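Local coordinates for protein suppressor of fused homolog (Drosophila melanogaster, PDB 6LPH) that probably binds and sequesters DNA-binding transcription factors, the chain here being the N-terminal part of the longer protein, at residues A[23-28]-A[179-184]; A[77-82]-A[102-107]; A[95-100]-A[188-193]; A[154-159]-A[173-178]. All coordinates share one frame; numbering follows the deposited sequence.

Interaction 1: residues A[23-28]-A[179-184]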
loop_
_atom_site.group_PDB
_atom_site.type_symbol
_atom_site.label_atom_id
_atom_site.label_comp_id
_atom_site.label_asym_id
_atom_site.label_seq_id
_atom_site.Cartn_x
_atom_site.Cartn_y
_atom_site.Cartn_z
ATOM N N ASP A 23 0.588 9.639 14.842
ATOM C CA ASP A 23 -0.450 10.551 15.299
ATOM C C ASP A 23 -1.575 10.757 14.282
ATOM O O ASP A 23 -2.759 10.675 14.631
ATOM C CB ASP A 23 0.158 11.887 15.736
ATOM C CG ASP A 23 0.952 11.761 17.029
ATOM O OD1 ASP A 23 1.698 12.694 17.388
ATOM O OD2 ASP A 23 0.831 10.703 17.695
ATOM N N HIS A 24 -1.212 10.998 13.025
ATOM C CA HIS A 24 -2.188 11.069 11.930
ATOM C C HIS A 24 -3.040 9.823 11.831
ATOM O O HIS A 24 -4.273 9.912 11.709
ATOM C CB HIS A 24 -1.464 11.303 10.610
ATOM C CG HIS A 24 -2.377 11.633 9.467
ATOM N ND1 HIS A 24 -3.339 12.574 9.554
ATOM C CD2 HIS A 24 -2.434 11.131 8.164
ATOM C CE1 HIS A 24 -3.994 12.659 8.370
ATOM N NE2 HIS A 24 -3.432 11.784 7.522
ATOM N N LEU A 25 -2.397 8.653 11.857
ATOM C CA LEU A 25 -3.150 7.377 11.818
ATOM C C LEU A 25 -4.061 7.203 13.040
ATOM O O LEU A 25 -5.146 6.604 12.941
ATOM C CB LEU A 25 -2.226 6.176 11.673
ATOM C CG LEU A 25 -1.493 6.077 10.323
ATOM C CD1 LEU A 25 -0.434 4.968 10.308
ATOM C CD2 LEU A 25 -2.513 5.876 9.204
ATOM N N GLY A 26 -3.625 7.720 14.187
ATOM C CA GLY A 26 -4.456 7.669 15.411
ATOM C C GLY A 26 -5.765 8.460 15.308
ATOM O O GLY A 26 -6.796 8.105 15.924
ATOM N N GLN A 27 -5.733 9.523 14.516
ATOM C CA GLN A 27 -6.902 10.378 14.308
ATOM C C GLN A 27 -7.858 9.725 13.330
ATOM O O GLN A 27 -9.080 9.886 13.419
ATOM C CB GLN A 27 -6.471 11.706 13.698
ATOM C CG GLN A 27 -5.583 12.544 14.598
ATOM C CD GLN A 27 -6.352 13.373 15.600
ATOM O OE1 GLN A 27 -6.149 14.582 15.680
ATOM N NE2 GLN A 27 -7.225 12.748 16.368
ATOM N N VAL A 28 -7.286 9.010 12.373
ATOM C CA VAL A 28 -8.065 8.385 11.330
ATOM C C VAL A 28 -8.639 7.055 11.862
ATOM O O VAL A 28 -9.749 6.657 11.520
ATOM C CB VAL A 28 -7.194 8.191 10.055
ATOM C CG1 VAL A 28 -7.881 7.285 9.017
ATOM C CG2 VAL A 28 -6.902 9.533 9.417
ATOM N N PRO A 179 -7.406 8.467 -0.063
ATOM C CA PRO A 179 -8.591 9.291 0.202
ATOM C C PRO A 179 -8.760 9.669 1.688
ATOM O O PRO A 179 -9.301 10.731 1.993
ATOM C CB PRO A 179 -9.759 8.392 -0.267
ATOM C CG PRO A 179 -9.234 6.997 -0.150
ATOM C CD PRO A 179 -7.759 7.082 -0.450
ATOM N N GLN A 180 -8.317 8.800 2.591
ATOM C CA GLN A 180 -8.398 9.039 4.043
ATOM C C GLN A 180 -7.214 9.843 4.530
ATOM O O GLN A 180 -7.356 10.768 5.347
ATOM C CB GLN A 180 -8.283 7.704 4.772
ATOM C CG GLN A 180 -9.513 7.290 5.461
ATOM C CD GLN A 180 -9.381 5.912 6.034
ATOM O OE1 GLN A 180 -8.580 5.086 5.557
ATOM N NE2 GLN A 180 -10.166 5.643 7.073
ATOM N N LEU A 181 -6.029 9.454 4.072
ATOM C CA LEU A 181 -4.804 9.984 4.690
ATOM C C LEU A 181 -4.350 11.290 4.072
ATOM O O LEU A 181 -3.764 12.115 4.760
ATOM C CB LEU A 181 -3.671 8.965 4.679
ATOM C CG LEU A 181 -4.006 7.628 5.352
ATOM C CD1 LEU A 181 -2.779 6.739 5.384
ATOM C CD2 LEU A 181 -4.569 7.856 6.744
ATOM N N GLY A 182 -4.614 11.451 2.774
ATOM C CA GLY A 182 -4.246 12.674 2.062
ATOM C C GLY A 182 -2.755 12.995 2.148
ATOM O O GLY A 182 -1.902 12.140 1.937
ATOM N N CYS A 183 -2.434 14.242 2.470
ATOM C CA CYS A 183 -1.043 14.664 2.510
ATOM C C CYS A 183 -0.896 15.463 3.800
ATOM O O CYS A 183 -1.801 16.196 4.158
ATOM C CB CYS A 183 -0.716 15.528 1.279
ATOM S SG CYS A 183 -1.103 14.752 -0.331
ATOM N N ILE A 184 0.214 15.293 4.511
ATOM C CA ILE A 184 0.397 15.983 5.787
ATOM C C ILE A 184 1.767 16.656 5.874
ATOM O O ILE A 184 2.713 16.291 5.140
ATOM C CB ILE A 184 0.260 15.039 6.998
ATOM C CG1 ILE A 184 1.438 14.033 7.049
ATOM C CG2 ILE A 184 -1.086 14.288 6.983
ATOM C CD1 ILE A 184 1.400 13.109 8.261
#
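His-24 and Leu-181 tie helix 16-28 to the mixed beta sheet of the Sufu fold, at the bend of 179-182 where strand 172-186 is interrupted. The imidazole can be traced outward from the helix. Its CB lies 4.1 Å from Ile-184 CD1, and its CG is already 3.9 Å from Ile-184 CG2. With CG anti to the backbone N (chi1 -170°), the ring extends across to the strand; ND1 comes to 3.8 Å from Ile-184 CG2, and CD2 and CE1 lie beneath the same methyl, each 3.6 Å from Ile-184 CG2. That methyl sits over the ring centre, a CH-pi contact on one face with CG2 close to the ring normal. At the tip, NE2 donates to the backbone Leu-181 O at 2.8 Å, with an N-H...O angle of 153°. The donor lies in the carbonyl plane on a lone pair, at a C=O...N angle of 122°, although the oxygen is somewhat tilted from the ring plane. The carbonyl at the edge and the methyl over the face together restrict the ring's rotation. Beside it, Leu-181 CD2 packs 3.8 Å from Leu-25 CD2 and also touches Val-28 CG2, 3.9 Å away. Leu-25 continues inward onto Ile-75 and Phe-77 of strand 71-77, evidence that this side of the helix rests on the sheet. The carboxamide of Gln-180 takes its polar hold elsewhere, from Arg-107 at OE1, and turns its other end to the helix: NE2 lies 3.4 Å from Val-28 CG1.

Interaction 2: residues A[77-82]-A[102-107]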
loop_
_atom_site.group_PDB
_atom_site.type_symbol
_atom_site.label_atom_id
_atom_site.label_comp_id
_atom_site.label_asym_id
_atom_site.label_seq_id
_atom_site.Cartn_x
_atom_site.Cartn_y
_atom_site.Cartn_z
ATOM N N PHE A 77 6.274 2.804 6.467
ATOM C CA PHE A 77 7.097 3.797 7.174
ATOM C C PHE A 77 8.522 3.554 6.747
ATOM O O PHE A 77 9.085 2.471 7.037
ATOM C CB PHE A 77 7.047 3.591 8.688
ATOM C CG PHE A 77 5.675 3.725 9.294
ATOM C CD1 PHE A 77 4.753 2.673 9.218
ATOM C CD2 PHE A 77 5.329 4.868 10.017
ATOM C CE1 PHE A 77 3.495 2.778 9.804
ATOM C CE2 PHE A 77 4.076 4.962 10.617
ATOM C CZ PHE A 77 3.153 3.918 10.508
ATOM N N GLY A 78 9.114 4.550 6.089
ATOM C CA GLY A 78 10.513 4.490 5.699
ATOM C C GLY A 78 10.885 5.267 4.454
ATOM O O GLY A 78 12.047 5.619 4.310
ATOM N N LEU A 79 9.928 5.502 3.542
ATOM C CA LEU A 79 10.185 6.317 2.329
ATOM C C LEU A 79 10.261 7.802 2.679
ATOM O O LEU A 79 10.964 8.570 2.010
ATOM C CB LEU A 79 9.125 6.055 1.223
ATOM C CG LEU A 79 9.222 4.617 0.656
ATOM C CD1 LEU A 79 7.972 4.259 -0.104
ATOM C CD2 LEU A 79 10.367 4.612 -0.320
ATOM N N SER A 80 9.546 8.189 3.726
ATOM C CA SER A 80 9.681 9.546 4.286
ATOM C C SER A 80 10.776 9.547 5.369
ATOM O O SER A 80 11.325 8.485 5.718
ATOM C CB SER A 80 8.343 10.020 4.847
ATOM O OG SER A 80 8.002 9.277 6.003
ATOM N N ASP A 81 11.117 10.730 5.880
ATOM C CA ASP A 81 12.193 10.833 6.855
ATOM C C ASP A 81 11.630 10.622 8.262
ATOM O O ASP A 81 11.182 11.580 8.906
ATOM C CB ASP A 81 12.899 12.195 6.736
ATOM C CG ASP A 81 14.051 12.352 7.715
ATOM O OD1 ASP A 81 14.640 13.452 7.772
ATOM O OD2 ASP A 81 14.363 11.390 8.449
ATOM N N LEU A 82 11.647 9.368 8.723
ATOM C CA LEU A 82 11.143 9.012 10.056
ATOM C C LEU A 82 11.951 9.637 11.204
ATOM O O LEU A 82 11.420 9.883 12.283
ATOM C CB LEU A 82 11.190 7.487 10.222
ATOM C CG LEU A 82 10.375 6.658 9.196
ATOM C CD1 LEU A 82 10.484 5.135 9.476
ATOM C CD2 LEU A 82 8.914 7.123 9.166
ATOM N N PHE A 102 6.921 10.943 0.473
ATOM C CA PHE A 102 5.699 10.163 0.492
ATOM C C PHE A 102 5.870 8.846 1.263
ATOM O O PHE A 102 7.010 8.455 1.569
ATOM C CB PHE A 102 5.224 9.890 -0.952
ATOM C CG PHE A 102 6.097 8.919 -1.704
ATOM C CD1 PHE A 102 5.785 7.568 -1.742
ATOM C CD2 PHE A 102 7.242 9.364 -2.353
ATOM C CE1 PHE A 102 6.585 6.676 -2.437
ATOM C CE2 PHE A 102 8.050 8.473 -3.031
ATOM C CZ PHE A 102 7.725 7.134 -3.070
ATOM N N GLU A 103 4.740 8.218 1.622
ATOM C CA GLU A 103 4.722 6.812 2.021
ATOM C C GLU A 103 3.718 6.103 1.144
ATOM O O GLU A 103 2.851 6.740 0.531
ATOM C CB GLU A 103 4.379 6.592 3.520
ATOM C CG GLU A 103 5.436 7.173 4.500
ATOM C CD GLU A 103 6.747 6.398 4.573
ATOM O OE1 GLU A 103 6.924 5.322 3.903
ATOM O OE2 GLU A 103 7.613 6.853 5.361
ATOM N N LEU A 104 3.856 4.772 1.084
ATOM C CA LEU A 104 2.961 3.949 0.309
ATOM C C LEU A 104 1.765 3.475 1.142
ATOM O O LEU A 104 1.929 3.103 2.325
ATOM C CB LEU A 104 3.700 2.700 -0.164
ATOM C CG LEU A 104 4.882 2.992 -1.119
ATOM C CD1 LEU A 104 5.695 1.729 -1.368
ATOM C CD2 LEU A 104 4.377 3.579 -2.442
ATOM N N THR A 105 0.577 3.491 0.533
ATOM C CA THR A 105 -0.570 2.793 1.108
ATOM C C THR A 105 -1.177 1.781 0.113
ATOM O O THR A 105 -0.893 1.826 -1.097
ATOM C CB THR A 105 -1.655 3.732 1.672
ATOM O OG1 THR A 105 -2.449 4.245 0.607
ATOM C CG2 THR A 105 -1.030 4.942 2.463
ATOM N N PHE A 106 -1.998 0.870 0.622
ATOM C CA PHE A 106 -2.622 -0.117 -0.262
ATOM C C PHE A 106 -3.933 -0.547 0.400
ATOM O O PHE A 106 -4.002 -0.658 1.630
ATOM C CB PHE A 106 -1.657 -1.277 -0.460
ATOM C CG PHE A 106 -2.177 -2.407 -1.350
ATOM C CD1 PHE A 106 -2.560 -2.167 -2.684
ATOM C CD2 PHE A 106 -2.207 -3.712 -0.874
ATOM C CE1 PHE A 106 -2.984 -3.193 -3.523
ATOM C CE2 PHE A 106 -2.618 -4.778 -1.724
ATOM C CZ PHE A 106 -3.024 -4.508 -3.037
ATOM N N ARG A 107 -4.986 -0.677 -0.403
ATOM C CA ARG A 107 -6.290 -1.133 0.116
ATOM C C ARG A 107 -6.650 -2.448 -0.539
ATOM O O ARG A 107 -6.783 -2.550 -1.776
ATOM C CB ARG A 107 -7.376 -0.104 -0.099
ATOM C CG ARG A 107 -7.088 1.202 0.695
ATOM C CD ARG A 107 -8.180 2.225 0.504
ATOM N NE ARG A 107 -7.818 3.500 1.141
ATOM C CZ ARG A 107 -8.017 3.778 2.435
ATOM N NH1 ARG A 107 -8.627 2.875 3.242
ATOM N NH2 ARG A 107 -7.664 4.975 2.928
#
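Leu-79 and Ser-80 pass beside Glu-103 and Phe-102, with 5.5 Å between the CA atoms of Leu-79 and Glu-103, as the loop after strand 71-77 bends so that its successive amides face strand 97-109. The Glu-103 side chain, folded at its second torsion (chi2 -73°), brings its carboxylate into that bend. Gly-78 N donates to Glu-103 OE2 at 2.8 Å, almost straight at 178° and on the syn side. Leu-79 N reaches Glu-103 OE1 on its own syn side, 3.0 Å away. Ser-80 gives OE2 of Glu-103 two more bonds: N from above the carboxylate plane at 2.9 Å, and OG from the anti side in a short bond of 2.5 Å. The syn and anti donors are tilted out of that plane. Next to this polar cluster, Leu-79 CD1 wedges tightly against Leu-104 CG at 3.5 Å and touches Phe-102 CE1 at 3.6 Å. A leucine in place of Glu-103 would probably leave the amides of Gly-78, Leu-79 and Ser-80 without their acceptor and set the loop free to shift. Ser-76 OG adds a further bond at Glu-103 OE1, so this buried carboxylate is gripped through both oxygens, and the gathered N-H groups are likely to stabilise its negative charge.

Interaction 3: residues A[95-100]-A[188-193]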
loop_
_atom_site.group_PDB
_atom_site.type_symbol
_atom_site.label_atom_id
_atom_site.label_comp_id
_atom_site.label_asym_id
_atom_site.label_seq_id
_atom_site.Cartn_x
_atom_site.Cartn_y
_atom_site.Cartn_z
ATOM N N VAL A 95 14.863 22.028 0.729
ATOM C CA VAL A 95 13.913 20.969 0.367
ATOM C C VAL A 95 12.814 20.848 1.438
ATOM O O VAL A 95 13.093 20.746 2.645
ATOM C CB VAL A 95 14.587 19.599 0.041
ATOM C CG1 VAL A 95 15.222 18.962 1.272
ATOM C CG2 VAL A 95 13.583 18.624 -0.555
ATOM N N THR A 96 11.566 20.876 0.968
ATOM C CA THR A 96 10.375 20.857 1.817
ATOM C C THR A 96 9.850 19.422 2.111
ATOM O O THR A 96 9.154 19.201 3.099
ATOM C CB THR A 96 9.282 21.741 1.178
ATOM O OG1 THR A 96 9.714 23.112 1.187
ATOM C CG2 THR A 96 8.036 21.655 1.954
ATOM N N ARG A 97 10.198 18.470 1.259
ATOM C CA ARG A 97 9.771 17.063 1.421
ATOM C C ARG A 97 10.420 16.335 2.612
ATOM O O ARG A 97 11.564 16.618 2.982
ATOM C CB ARG A 97 10.128 16.277 0.166
ATOM C CG ARG A 97 9.500 16.776 -1.118
ATOM C CD ARG A 97 9.735 15.784 -2.240
ATOM N NE ARG A 97 10.905 14.968 -1.959
ATOM C CZ ARG A 97 12.128 15.214 -2.412
ATOM N NH1 ARG A 97 12.363 16.271 -3.201
ATOM N NH2 ARG A 97 13.120 14.393 -2.068
ATOM N N SER A 98 9.720 15.348 3.173
ATOM C CA SER A 98 10.316 14.503 4.202
ATOM C C SER A 98 10.868 13.271 3.476
ATOM O O SER A 98 10.087 12.484 2.962
ATOM C CB SER A 98 9.244 14.076 5.222
ATOM O OG SER A 98 9.772 13.173 6.175
ATOM N N GLY A 99 12.191 13.121 3.400
ATOM C CA GLY A 99 12.797 11.986 2.680
ATOM C C GLY A 99 12.363 12.049 1.234
ATOM O O GLY A 99 12.450 13.116 0.617
ATOM N N MET A 100 11.866 10.928 0.704
ATOM C CA MET A 100 11.300 10.946 -0.651
ATOM C C MET A 100 9.980 11.723 -0.752
ATOM O O MET A 100 9.531 12.023 -1.850
ATOM C CB MET A 100 11.166 9.523 -1.235
ATOM C CG MET A 100 12.519 8.832 -1.354
ATOM S SD MET A 100 12.500 7.478 -2.548
ATOM C CE MET A 100 12.773 8.382 -4.084
ATOM N N THR A 188 9.614 16.630 10.088
ATOM C CA THR A 188 10.703 16.408 9.115
ATOM C C THR A 188 10.331 16.758 7.660
ATOM O O THR A 188 11.103 16.502 6.748
ATOM C CB THR A 188 11.308 14.983 9.178
ATOM O OG1 THR A 188 10.282 14.016 8.925
ATOM C CG2 THR A 188 11.966 14.707 10.553
ATOM N N GLY A 189 9.168 17.356 7.429
ATOM C CA GLY A 189 8.814 17.701 6.061
ATOM C C GLY A 189 7.463 17.181 5.651
ATOM O O GLY A 189 6.746 16.612 6.466
ATOM N N THR A 190 7.114 17.374 4.386
ATOM C CA THR A 190 5.785 16.968 3.923
ATOM C C THR A 190 5.835 15.467 3.588
ATOM O O THR A 190 6.870 14.939 3.177
ATOM C CB THR A 190 5.328 17.745 2.674
ATOM O OG1 THR A 190 6.302 17.574 1.637
ATOM C CG2 THR A 190 5.162 19.292 2.974
ATOM N N VAL A 191 4.696 14.815 3.766
ATOM C CA VAL A 191 4.511 13.378 3.441
ATOM C C VAL A 191 3.176 13.267 2.718
ATOM O O VAL A 191 2.133 13.533 3.319
ATOM C CB VAL A 191 4.483 12.528 4.712
ATOM C CG1 VAL A 191 4.165 11.026 4.402
ATOM C CG2 VAL A 191 5.821 12.629 5.442
ATOM N N ASP A 192 3.213 12.904 1.429
ATOM C CA ASP A 192 1.996 12.549 0.669
ATOM C C ASP A 192 1.739 11.064 0.926
ATOM O O ASP A 192 2.680 10.290 0.927
ATOM C CB ASP A 192 2.276 12.648 -0.845
ATOM C CG ASP A 192 2.278 14.070 -1.366
ATOM O OD1 ASP A 192 2.017 14.998 -0.578
ATOM O OD2 ASP A 192 2.525 14.268 -2.587
ATOM N N PHE A 193 0.490 10.638 1.081
ATOM C CA PHE A 193 0.209 9.189 1.134
ATOM C C PHE A 193 -0.189 8.703 -0.254
ATOM O O PHE A 193 -1.269 9.039 -0.759
ATOM C CB PHE A 193 -0.809 8.865 2.237
ATOM C CG PHE A 193 -0.248 9.100 3.624
ATOM C CD1 PHE A 193 -0.356 10.364 4.254
ATOM C CD2 PHE A 193 0.454 8.103 4.264
ATOM C CE1 PHE A 193 0.211 10.592 5.515
ATOM C CE2 PHE A 193 1.034 8.328 5.515
ATOM C CZ PHE A 193 0.913 9.562 6.146
#
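Thr-190 carries OG1 between its backbone N and carbonyl carbon (chi1 57°), which leaves CG2 pointing at Thr-96, where the two CG2 methyls of Thr-96 and Thr-190 meet 3.9 Å apart. Ser-98 takes a different rotamer: OG stands trans to the backbone N (chi1 176°), 2.9 Å from Thr-188 OG1. Each hydroxyl bonds to the Asp-81 backbone, Ser-98 OG to N and Thr-188 OG1 to O. Between these side chains, strands 97-109 and 189-199 begin a parallel pairing, with Arg-97 bridged to Thr-190. Thr-190 N donates to Thr-96 O at 3.0 Å, and Ser-98 N donates to Thr-190 O at 2.9 Å, the latter with an N-H...O angle of 154°. Gly-189 fits closely: a CB there would collide with Ser-98 N and Arg-97 C. Ser-98 CB rests 3.7 Å from Val-191 CG2, while Thr-190 OG1 lies 3.5 Å from Arg-97 CA. With an alanine in place of Thr-190, the Thr-96 methyl would probably lose its packing mate and a gap would open beside Arg-97 CA. Arg-97 sets off away from 188-193, and its guanidinium folds back on its own segment, NH2 bonding to Gly-99 O at 3.0 Å. Two backbone bonds thus set the register here, and the hydroxyls of Ser-98 and Thr-188, each bonded to Asp-81, tie this strand start to the loop that carries it.

Interaction 4: residues A[154-159]-A[173-178]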
loop_
_atom_site.group_PDB
_atom_site.type_symbol
_atom_site.label_atom_id
_atom_site.label_comp_id
_atom_site.label_asym_id
_atom_site.label_seq_id
_atom_site.Cartn_x
_atom_site.Cartn_y
_atom_site.Cartn_z
ATOM N N ASP A 154 0.585 8.497 -11.528
ATOM C CA ASP A 154 1.693 7.704 -12.078
ATOM C C ASP A 154 1.243 6.263 -12.266
ATOM O O ASP A 154 0.244 5.804 -11.647
ATOM C CB ASP A 154 2.945 7.704 -11.166
ATOM C CG ASP A 154 3.753 8.994 -11.252
ATOM O OD1 ASP A 154 4.719 9.162 -10.459
ATOM O OD2 ASP A 154 3.428 9.853 -12.092
ATOM N N ASN A 155 1.973 5.552 -13.110
ATOM C CA ASN A 155 1.754 4.108 -13.239
ATOM C C ASN A 155 3.069 3.402 -12.948
ATOM O O ASN A 155 4.135 3.974 -13.138
ATOM C CB ASN A 155 1.219 3.751 -14.648
ATOM C CG ASN A 155 2.209 4.069 -15.771
ATOM O OD1 ASN A 155 2.173 5.152 -16.392
ATOM N ND2 ASN A 155 3.091 3.133 -16.042
ATOM N N ILE A 156 2.994 2.151 -12.517
ATOM C CA ILE A 156 4.186 1.362 -12.336
ATOM C C ILE A 156 3.986 0.068 -13.137
ATOM O O ILE A 156 3.134 -0.758 -12.766
ATOM C CB ILE A 156 4.475 1.030 -10.854
ATOM C CG1 ILE A 156 4.496 2.313 -10.000
ATOM C CG2 ILE A 156 5.775 0.219 -10.768
ATOM C CD1 ILE A 156 4.554 2.106 -8.487
ATOM N N PRO A 157 4.755 -0.103 -14.229
ATOM C CA PRO A 157 4.591 -1.311 -15.050
ATOM C C PRO A 157 5.322 -2.475 -14.393
ATOM O O PRO A 157 6.395 -2.895 -14.853
ATOM C CB PRO A 157 5.223 -0.934 -16.391
ATOM C CG PRO A 157 6.196 0.157 -16.088
ATOM C CD PRO A 157 5.736 0.842 -14.811
ATOM N N TRP A 158 4.707 -2.960 -13.310
ATOM C CA TRP A 158 5.221 -4.035 -12.452
ATOM C C TRP A 158 5.370 -5.344 -13.172
ATOM O O TRP A 158 6.322 -6.106 -12.934
ATOM C CB TRP A 158 4.260 -4.210 -11.284
ATOM C CG TRP A 158 4.895 -4.800 -10.053
ATOM C CD1 TRP A 158 4.525 -5.961 -9.386
ATOM C CD2 TRP A 158 6.010 -4.256 -9.278
ATOM N NE1 TRP A 158 5.301 -6.162 -8.277
ATOM C CE2 TRP A 158 6.224 -5.193 -8.158
ATOM C CE3 TRP A 158 6.829 -3.126 -9.386
ATOM C CZ2 TRP A 158 7.229 -4.996 -7.205
ATOM C CZ3 TRP A 158 7.837 -2.939 -8.416
ATOM C CH2 TRP A 158 8.027 -3.844 -7.355
ATOM N N ARG A 159 4.422 -5.612 -14.062
ATOM C CA ARG A 159 4.424 -6.826 -14.907
ATOM C C ARG A 159 4.469 -8.152 -14.157
ATOM O O ARG A 159 5.133 -9.079 -14.601
ATOM C CB ARG A 159 5.572 -6.804 -15.958
ATOM C CG ARG A 159 5.567 -5.585 -16.868
ATOM C CD ARG A 159 4.279 -5.492 -17.664
ATOM N NE ARG A 159 4.375 -4.449 -18.665
ATOM C CZ ARG A 159 3.381 -4.051 -19.453
ATOM N NH1 ARG A 159 2.157 -4.582 -19.339
ATOM N NH2 ARG A 159 3.603 -3.072 -20.321
ATOM N N LEU A 173 0.342 -1.384 -11.515
ATOM C CA LEU A 173 -0.094 -0.492 -10.461
ATOM C C LEU A 173 -0.340 0.874 -10.999
ATOM O O LEU A 173 0.382 1.315 -11.887
ATOM C CB LEU A 173 1.004 -0.342 -9.384
ATOM C CG LEU A 173 1.397 -1.704 -8.798
ATOM C CD1 LEU A 173 2.741 -1.624 -8.110
ATOM C CD2 LEU A 173 0.275 -2.184 -7.876
ATOM N N LEU A 174 -1.352 1.554 -10.465
ATOM C CA LEU A 174 -1.458 3.030 -10.634
ATOM C C LEU A 174 -1.311 3.623 -9.276
ATOM O O LEU A 174 -1.480 2.911 -8.292
ATOM C CB LEU A 174 -2.802 3.495 -11.249
ATOM C CG LEU A 174 -3.161 2.886 -12.606
ATOM C CD1 LEU A 174 -4.473 3.464 -13.182
ATOM C CD2 LEU A 174 -1.985 3.103 -13.555
ATOM N N VAL A 175 -1.010 4.933 -9.230
ATOM C CA VAL A 175 -0.797 5.661 -7.978
ATOM C C VAL A 175 -1.863 6.746 -7.796
ATOM O O VAL A 175 -2.052 7.605 -8.655
ATOM C CB VAL A 175 0.612 6.297 -7.900
ATOM C CG1 VAL A 175 0.819 7.021 -6.557
ATOM C CG2 VAL A 175 1.681 5.228 -8.102
ATOM N N ALA A 176 -2.586 6.659 -6.680
ATOM C CA ALA A 176 -3.636 7.621 -6.350
ATOM C C ALA A 176 -3.321 8.263 -5.014
ATOM O O ALA A 176 -2.472 7.757 -4.261
ATOM C CB ALA A 176 -5.005 6.922 -6.300
ATOM N N GLN A 177 -3.975 9.392 -4.726
ATOM C CA GLN A 177 -3.853 9.977 -3.407
ATOM C C GLN A 177 -4.728 9.132 -2.480
ATOM O O GLN A 177 -5.864 8.840 -2.818
ATOM C CB GLN A 177 -4.330 11.423 -3.383
ATOM C CG GLN A 177 -4.111 12.016 -1.994
ATOM C CD GLN A 177 -4.556 13.444 -1.912
ATOM O OE1 GLN A 177 -5.336 13.921 -2.735
ATOM N NE2 GLN A 177 -4.066 14.137 -0.923
ATOM N N ASP A 178 -4.185 8.718 -1.343
ATOM C CA ASP A 178 -4.981 8.028 -0.322
ATOM C C ASP A 178 -6.155 8.921 0.142
ATOM O O ASP A 178 -5.930 9.995 0.678
ATOM C CB ASP A 178 -4.088 7.583 0.867
ATOM C CG ASP A 178 -4.832 6.684 1.841
ATOM O OD1 ASP A 178 -4.403 5.521 1.982
ATOM O OD2 ASP A 178 -5.851 7.124 2.443
#
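The Trp-158 indole meets Leu-173 CD1 obliquely, the methyl standing 4.3 Å from Trp-158 CG. Leu-135, Ala-138 and Ile-139 of helix 131-146 also touch the indole, and Lys-160 forms a cation-pi contact with it. A second flat group, the Asn-155 amide, leads away from the strand: chi1 of 64°, with CG between the backbone N and the carbonyl carbon, carries the amide off and leaves CB of Asn-155 as the touching atom, 3.4 Å from Leu-174 CD2. The backbones form a short antiparallel ladder by which strand 155-156 joins strand 172-186 as an outermost strand of the seven-stranded mixed sheet. Ile-156 and Leu-173 are its hydrogen-bonded pair: Ile-156 N gives to Leu-173 O at 2.8 Å and nearly straight (170°), and Leu-173 N returns a bond to Ile-156 O at 3.1 Å. Asn-155 and Leu-174 are the adjoining non-hydrogen-bonded pair. Val-175 N closes the far end on Asp-154 O at 2.9 Å, where Asp-154 CB also lies 4.1 Å from Val-175 CG2. The Ile-156 and Leu-173 side chains share one face, CB to CB at 4.0 Å, and Leu-173 continues onto Ile-139. On the Asn-155 and Leu-174 face, both residues touch helix 201-219. Past the other end of the ladder, Pro-157 centres an inverse gamma turn, with a weak bond from Trp-158 N to Ile-156 O.

All four contacts reach one mixed sheet, and their order along the chain is interleaved. Interactions 2 and 4 lie in series inside the long loop closed by interaction 1, while interaction 3 crosses both 1 and 2 and encloses interaction 4. Interactions 2 and 3 share strand 97-109, with centres about 10 Å apart; interactions 1 and 4 share strand 172-186, about 20 Å apart between centres. Asp-178 of interaction 4 hydrogen-bonds Thr-105 and forms a salt bridge with Arg-107 of interaction 2. Backbone bonds from Gly-182 and Ile-184 lead to strand 189-199 of interaction 3. Sequence-distant strands and the N-terminal helix are thereby joined into one compact unit.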